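Local coordinates for protein Hia (Adhesin) (Haemophilus influenzae, PDB 3EMF) that probably mediates bacterial adhesion as a trimeric autotransporter of the outer membrane, this piece being its binding domain HiaBD2, at residues 7-12 with 60-65; 17-22 with 29-34. All blocks are in the same frame, centred on the assembly; numbering follows the deposited sequence.

Interaction 1: 7-12 with 60-65; sequences NKLKAY and VGNLRK
Asn62 on the short helix 60-63 and Lys65 just after it reach across to Asn7, Leu9 and Ala11 of an extended N-terminal arm. The contact joins the loop 7-12, part of the HiaBD2_N sequence family of trimeric autotransporter adhesins, to helix 60-63, shortly before strand 67-74. Along 60-65, Val60 serves its own segment: its CG1 sits over the guanidinium of Arg64, 3.6 Å above the plane. Asn62 follows, pointing its side chain toward the arm, where it meets Asn7 head-on with the two amide planes only 9° apart. As modelled, Asn7 ND2 and Asn62 ND2 are 2.8 Å from each other. Because the Asn62 amide is probably turned over, an oxygen may well face the nitrogen of Asn7, and a hydrogen bond there is possible. Asn7 CG is flanked by both backbone neighbours of CA (chi1 63°), which brings OD1 to Leu9 N for a weak bond of 3.3 Å, while Asn7 ND2 donates to Ala57 O. Leu9 comes in square to the Asn62 side chain, and its CD1 lies 3.8 Å from Asn62 CG. Val60 of the third subunit also packs on Asn7 and Leu9, so the arm lies against two chains. Arg64 turns instead to the second subunit, bridging to Asp54 there. The backbone N of Lys65 bonds to Asn62 O at 2.9 Å. Its aliphatic chain is stretched out as far as CE and bends only at the tip (chi4 58°), so methylenes rather than the ammonium meet the arm: Lys65 CD lies 4.3 Å from the Ala11 CB methyl.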
loop_
_atom_site.group_PDB
_atom_site.type_symbol
_atom_site.label_atom_id
_atom_site.label_comp_id
_atom_site.label_asym_id
_atom_site.label_seq_id
_atom_site.Cartn_x
_atom_site.Cartn_y
_atom_site.Cartn_z
ATOM N N ASN A 7 13.873 -7.492 14.956
ATOM C CA ASN A 7 13.182 -6.647 15.917
ATOM C C ASN A 7 11.992 -7.403 16.499
ATOM O O ASN A 7 11.762 -8.554 16.138
ATOM C CB ASN A 7 12.813 -5.272 15.319
ATOM C CG ASN A 7 11.855 -5.367 14.155
ATOM O OD1 ASN A 7 10.970 -6.219 14.142
ATOM N ND2 ASN A 7 12.020 -4.477 13.173
ATOM N N LYS A 8 11.260 -6.776 17.414
ATOM C CA LYS A 8 10.243 -7.482 18.195
ATOM C C LYS A 8 8.822 -7.301 17.664
ATOM O O LYS A 8 7.871 -7.745 18.289
ATOM C CB LYS A 8 10.300 -7.039 19.665
ATOM C CG LYS A 8 11.334 -7.752 20.524
ATOM C CD LYS A 8 11.386 -7.115 21.916
ATOM C CE LYS A 8 12.224 -7.924 22.901
ATOM N NZ LYS A 8 12.066 -7.441 24.314
ATOM N N LEU A 9 8.678 -6.661 16.506
ATOM C CA LEU A 9 7.367 -6.485 15.882
ATOM C C LEU A 9 6.624 -7.797 15.651
ATOM O O LEU A 9 7.189 -8.770 15.135
ATOM C CB LEU A 9 7.493 -5.763 14.532
ATOM C CG LEU A 9 7.987 -4.318 14.561
ATOM C CD1 LEU A 9 8.279 -3.816 13.127
ATOM C CD2 LEU A 9 6.982 -3.415 15.292
ATOM N N LYS A 10 5.341 -7.795 15.995
ATOM C CA LYS A 10 4.484 -8.959 15.771
ATOM C C LYS A 10 3.522 -8.660 14.639
ATOM O O LYS A 10 3.422 -7.526 14.172
ATOM C CB LYS A 10 3.677 -9.295 17.026
ATOM C CG LYS A 10 4.486 -9.354 18.314
ATOM C CD LYS A 10 3.577 -9.566 19.524
ATOM C CE LYS A 10 4.366 -9.519 20.831
ATOM N NZ LYS A 10 5.385 -10.612 20.907
ATOM N N ALA A 11 2.816 -9.692 14.205
ATOM C CA ALA A 11 1.762 -9.544 13.231
ATOM C C ALA A 11 0.434 -9.567 13.963
ATOM O O ALA A 11 0.313 -10.137 15.044
ATOM C CB ALA A 11 1.825 -10.686 12.230
ATOM N N TYR A 12 -0.576 -8.954 13.375
ATOM C CA TYR A 12 -1.910 -9.143 13.888
ATOM C C TYR A 12 -2.252 -10.633 13.835
ATOM O O TYR A 12 -1.847 -11.336 12.902
ATOM C CB TYR A 12 -2.902 -8.355 13.070
ATOM C CG TYR A 12 -2.809 -6.882 13.339
ATOM C CD1 TYR A 12 -3.176 -6.363 14.569
ATOM C CD2 TYR A 12 -2.328 -6.009 12.369
ATOM C CE1 TYR A 12 -3.078 -5.005 14.825
ATOM C CE2 TYR A 12 -2.235 -4.658 12.611
ATOM C CZ TYR A 12 -2.613 -4.157 13.831
ATOM O OH TYR A 12 -2.517 -2.797 14.068
ATOM N N VAL A 60 13.695 -6.890 6.319
ATOM C CA VAL A 60 13.026 -7.339 5.102
ATOM C C VAL A 60 11.806 -8.173 5.479
ATOM O O VAL A 60 10.780 -8.078 4.835
ATOM C CB VAL A 60 13.989 -8.115 4.176
ATOM C CG1 VAL A 60 13.247 -8.655 2.942
ATOM C CG2 VAL A 60 15.162 -7.198 3.770
ATOM N N GLY A 61 11.899 -8.969 6.548
ATOM C CA GLY A 61 10.723 -9.654 7.038
ATOM C C GLY A 61 9.559 -8.709 7.336
ATOM O O GLY A 61 8.390 -9.045 7.108
ATOM N N ASN A 62 9.869 -7.529 7.861
ATOM C CA ASN A 62 8.845 -6.522 8.124
ATOM C C ASN A 62 8.174 -6.071 6.821
ATOM O O ASN A 62 6.957 -5.933 6.759
ATOM C CB ASN A 62 9.441 -5.289 8.811
ATOM C CG ASN A 62 9.948 -5.548 10.225
ATOM O OD1 ASN A 62 9.527 -6.483 10.919
ATOM N ND2 ASN A 62 10.870 -4.681 10.669
ATOM N N LEU A 63 8.970 -5.833 5.777
ATOM C CA LEU A 63 8.414 -5.377 4.494
ATOM C C LEU A 63 7.428 -6.391 3.959
ATOM O O LEU A 63 6.455 -6.020 3.311
ATOM C CB LEU A 63 9.505 -5.173 3.452
ATOM C CG LEU A 63 10.690 -4.301 3.877
ATOM C CD1 LEU A 63 11.624 -4.050 2.700
ATOM C CD2 LEU A 63 10.167 -3.018 4.431
ATOM N N ARG A 64 7.685 -7.673 4.253
ATOM C CA ARG A 64 6.883 -8.756 3.718
ATOM C C ARG A 64 5.532 -8.821 4.413
ATOM O O ARG A 64 4.654 -9.557 3.995
ATOM C CB ARG A 64 7.616 -10.097 3.842
ATOM C CG ARG A 64 8.887 -10.164 3.003
ATOM C CD ARG A 64 9.543 -11.528 3.041
ATOM N NE ARG A 64 10.577 -11.613 2.017
ATOM C CZ ARG A 64 11.838 -11.946 2.245
ATOM N NH1 ARG A 64 12.234 -12.265 3.473
ATOM N NH2 ARG A 64 12.701 -11.976 1.241
ATOM N N LYS A 65 5.370 -8.040 5.474
ATOM C CA LYS A 65 4.118 -8.045 6.223
ATOM C C LYS A 65 3.374 -6.720 6.128
ATOM O O LYS A 65 2.365 -6.516 6.802
ATOM C CB LYS A 65 4.376 -8.380 7.690
ATOM C CG LYS A 65 4.978 -9.746 7.905
ATOM C CD LYS A 65 4.965 -10.068 9.399
ATOM C CE LYS A 65 5.419 -11.507 9.649
ATOM N NZ LYS A 65 6.790 -11.764 9.115
#

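Interaction 2: 17-22 with 29-34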
loop_
_atom_site.group_PDB
_atom_site.type_symbol
_atom_site.label_atom_id
_atom_site.label_comp_id
_atom_site.label_asym_id
_atom_site.label_seq_id
_atom_site.Cartn_x
_atom_site.Cartn_y
_atom_site.Cartn_z
ATOM N N PHE A 17 -0.533 -11.038 21.899
ATOM C CA PHE A 17 -0.948 -9.645 21.881
ATOM C C PHE A 17 -1.760 -9.444 23.139
ATOM O O PHE A 17 -2.572 -10.300 23.500
ATOM C CB PHE A 17 -1.804 -9.373 20.644
ATOM C CG PHE A 17 -2.486 -8.028 20.645
ATOM C CD1 PHE A 17 -1.892 -6.941 20.039
ATOM C CD2 PHE A 17 -3.735 -7.865 21.222
ATOM C CE1 PHE A 17 -2.520 -5.707 20.022
ATOM C CE2 PHE A 17 -4.370 -6.640 21.206
ATOM C CZ PHE A 17 -3.761 -5.558 20.606
ATOM N N ASN A 18 -1.535 -8.329 23.827
ATOM C CA ASN A 18 -2.211 -8.106 25.101
ATOM C C ASN A 18 -3.310 -7.067 24.989
ATOM O O ASN A 18 -3.046 -5.864 24.827
ATOM C CB ASN A 18 -1.216 -7.682 26.174
ATOM C CG ASN A 18 -1.894 -7.338 27.486
ATOM O OD1 ASN A 18 -2.831 -6.540 27.527
ATOM N ND2 ASN A 18 -1.418 -7.935 28.567
ATOM N N PHE A 19 -4.545 -7.534 25.109
ATOM C CA PHE A 19 -5.700 -6.675 24.884
ATOM C C PHE A 19 -5.800 -5.493 25.847
ATOM O O PHE A 19 -6.232 -4.402 25.456
ATOM C CB PHE A 19 -6.980 -7.508 24.874
ATOM C CG PHE A 19 -7.091 -8.389 23.678
ATOM C CD1 PHE A 19 -7.561 -7.888 22.477
ATOM C CD2 PHE A 19 -6.680 -9.699 23.736
ATOM C CE1 PHE A 19 -7.650 -8.691 21.365
ATOM C CE2 PHE A 19 -6.771 -10.510 22.628
ATOM C CZ PHE A 19 -7.255 -10.007 21.446
ATOM N N THR A 20 -5.379 -5.702 27.089
ATOM C CA THR A 20 -5.437 -4.655 28.110
ATOM C C THR A 20 -4.646 -3.408 27.728
ATOM O O THR A 20 -5.128 -2.280 27.876
ATOM C CB THR A 20 -4.901 -5.164 29.466
ATOM O OG1 THR A 20 -5.851 -6.059 30.055
ATOM C CG2 THR A 20 -4.665 -4.001 30.416
ATOM N N ASN A 21 -3.432 -3.630 27.226
ATOM C CA ASN A 21 -2.467 -2.560 26.981
ATOM C C ASN A 21 -2.703 -1.794 25.691
ATOM O O ASN A 21 -2.061 -0.773 25.447
ATOM C CB ASN A 21 -1.046 -3.127 26.951
ATOM C CG ASN A 21 -0.703 -3.911 28.191
ATOM O OD1 ASN A 21 -1.323 -3.741 29.238
ATOM N ND2 ASN A 21 0.297 -4.773 28.083
ATOM N N ASN A 22 -3.604 -2.292 24.853
ATOM C CA ASN A 22 -3.802 -1.704 23.530
ATOM C C ASN A 22 -5.204 -1.143 23.350
ATOM O O ASN A 22 -6.081 -1.414 24.154
ATOM C CB ASN A 22 -3.477 -2.734 22.448
ATOM C CG ASN A 22 -2.000 -3.067 22.403
ATOM O OD1 ASN A 22 -1.210 -2.314 21.836
ATOM N ND2 ASN A 22 -1.616 -4.181 23.018
ATOM N N LYS A 29 -8.465 -5.069 14.976
ATOM C CA LYS A 29 -7.642 -5.636 13.931
ATOM C C LYS A 29 -7.082 -6.996 14.338
ATOM O O LYS A 29 -7.006 -7.917 13.530
ATOM C CB LYS A 29 -6.495 -4.686 13.567
ATOM C CG LYS A 29 -7.013 -3.407 12.927
ATOM C CD LYS A 29 -5.874 -2.404 12.612
ATOM C CE LYS A 29 -6.450 -1.049 12.179
ATOM N NZ LYS A 29 -5.392 -0.098 11.642
ATOM N N GLN A 30 -6.676 -7.096 15.590
ATOM C CA GLN A 30 -6.059 -8.315 16.099
ATOM C C GLN A 30 -6.942 -9.542 15.892
ATOM O O GLN A 30 -6.433 -10.640 15.618
ATOM C CB GLN A 30 -5.695 -8.127 17.575
ATOM C CG GLN A 30 -5.375 -9.411 18.338
ATOM C CD GLN A 30 -4.018 -9.995 18.003
ATOM O OE1 GLN A 30 -3.285 -9.463 17.173
ATOM N NE2 GLN A 30 -3.695 -11.138 18.626
ATOM N N VAL A 31 -8.261 -9.366 15.991
ATOM C CA VAL A 31 -9.192 -10.515 15.980
ATOM C C VAL A 31 -9.833 -10.805 14.628
ATOM O O VAL A 31 -10.583 -11.789 14.490
ATOM C CB VAL A 31 -10.338 -10.337 17.000
ATOM C CG1 VAL A 31 -9.800 -10.258 18.413
ATOM C CG2 VAL A 31 -11.174 -9.085 16.651
ATOM N N GLN A 32 -9.552 -9.961 13.630
ATOM C CA GLN A 32 -10.080 -10.169 12.283
ATOM C C GLN A 32 -9.133 -10.954 11.359
ATOM O O GLN A 32 -7.972 -10.579 11.181
ATOM C CB GLN A 32 -10.431 -8.821 11.639
ATOM C CG GLN A 32 -11.633 -8.137 12.258
ATOM C CD GLN A 32 -11.932 -6.810 11.583
ATOM O OE1 GLN A 32 -12.611 -6.765 10.555
ATOM N NE2 GLN A 32 -11.422 -5.722 12.158
ATOM N N GLU A 33 -9.642 -12.033 10.761
ATOM C CA GLU A 33 -8.856 -12.834 9.828
ATOM C C GLU A 33 -8.293 -11.956 8.700
ATOM O O GLU A 33 -7.231 -12.242 8.165
ATOM C CB GLU A 33 -9.692 -13.974 9.219
ATOM C CG GLU A 33 -10.156 -15.036 10.226
ATOM N N ALA A 34 -9.018 -10.905 8.342
ATOM C CA ALA A 34 -8.591 -9.988 7.280
ATOM C C ALA A 34 -7.217 -9.362 7.538
ATOM O O ALA A 34 -6.450 -9.102 6.603
ATOM C CB ALA A 34 -9.639 -8.905 7.086
HETATM O O HOH W 1 -4.065 -12.097 21.892
#
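Gln30 lays its amide against the ring of Phe17, the two planes 19° apart and stacked, while the side chains run antiparallel to each other. The contact folds the loop before helix 24-30 back onto the C-terminal end of that helix. With CG anti to the backbone N (chi1 165°) and a bend at the next torsion (chi2 75°), Gln30 curls over Phe17: CG makes an off-centre CH-pi contact, 4.1 Å from the Phe17 ring centroid, and NE2 comes within 3.3 Å of Phe17 CB. Phe19 comes in across Gln30, its CZ 3.7 Å from Gln30 CG and 4.0 Å from Val31 CG1. Its ring also takes Phe17 CD2 over its centre, so the two phenylalanines and the Gln30 methylene close on one another. Asn18 OD1 accepts from Asn21 N at 3.0 Å, an Asx motif in the turn 18-21. Beyond the stack, Gln30 bonds through NE2 to Asp14 O and through OE1 to Gly13 N, and a water joins Phe17 O, 2.8 Å away, weakly to NE2. Gln30 is thus split by its chemistry: its amide is satisfied by backbone atoms of Asp14 and Gly13, while its methylenes serve as apolar surface for the aromatic rings.

In the fold
From the N terminus, the chain first lays down the arm 7-12, then turns through 17-22 into helix 24-30. Interaction 2 closes the small loop around that helix, six residues lying between its segments, and ties the loop before the helix to the helix's C-terminal end. The chain then wanders, mostly without regular structure, to helix 60-63, where interaction 1 ties the arm to that helix and closes a much longer loop of 47 intervening residues that contains the whole of interaction 2. The centres are 16 Å apart, yet they meet: Tyr12 CA lies 3.6 Å from Gln30 OE1, and Tyr12 packs on Lys29. Both contacts lie ahead of strand 67-74, the first strand of the chain.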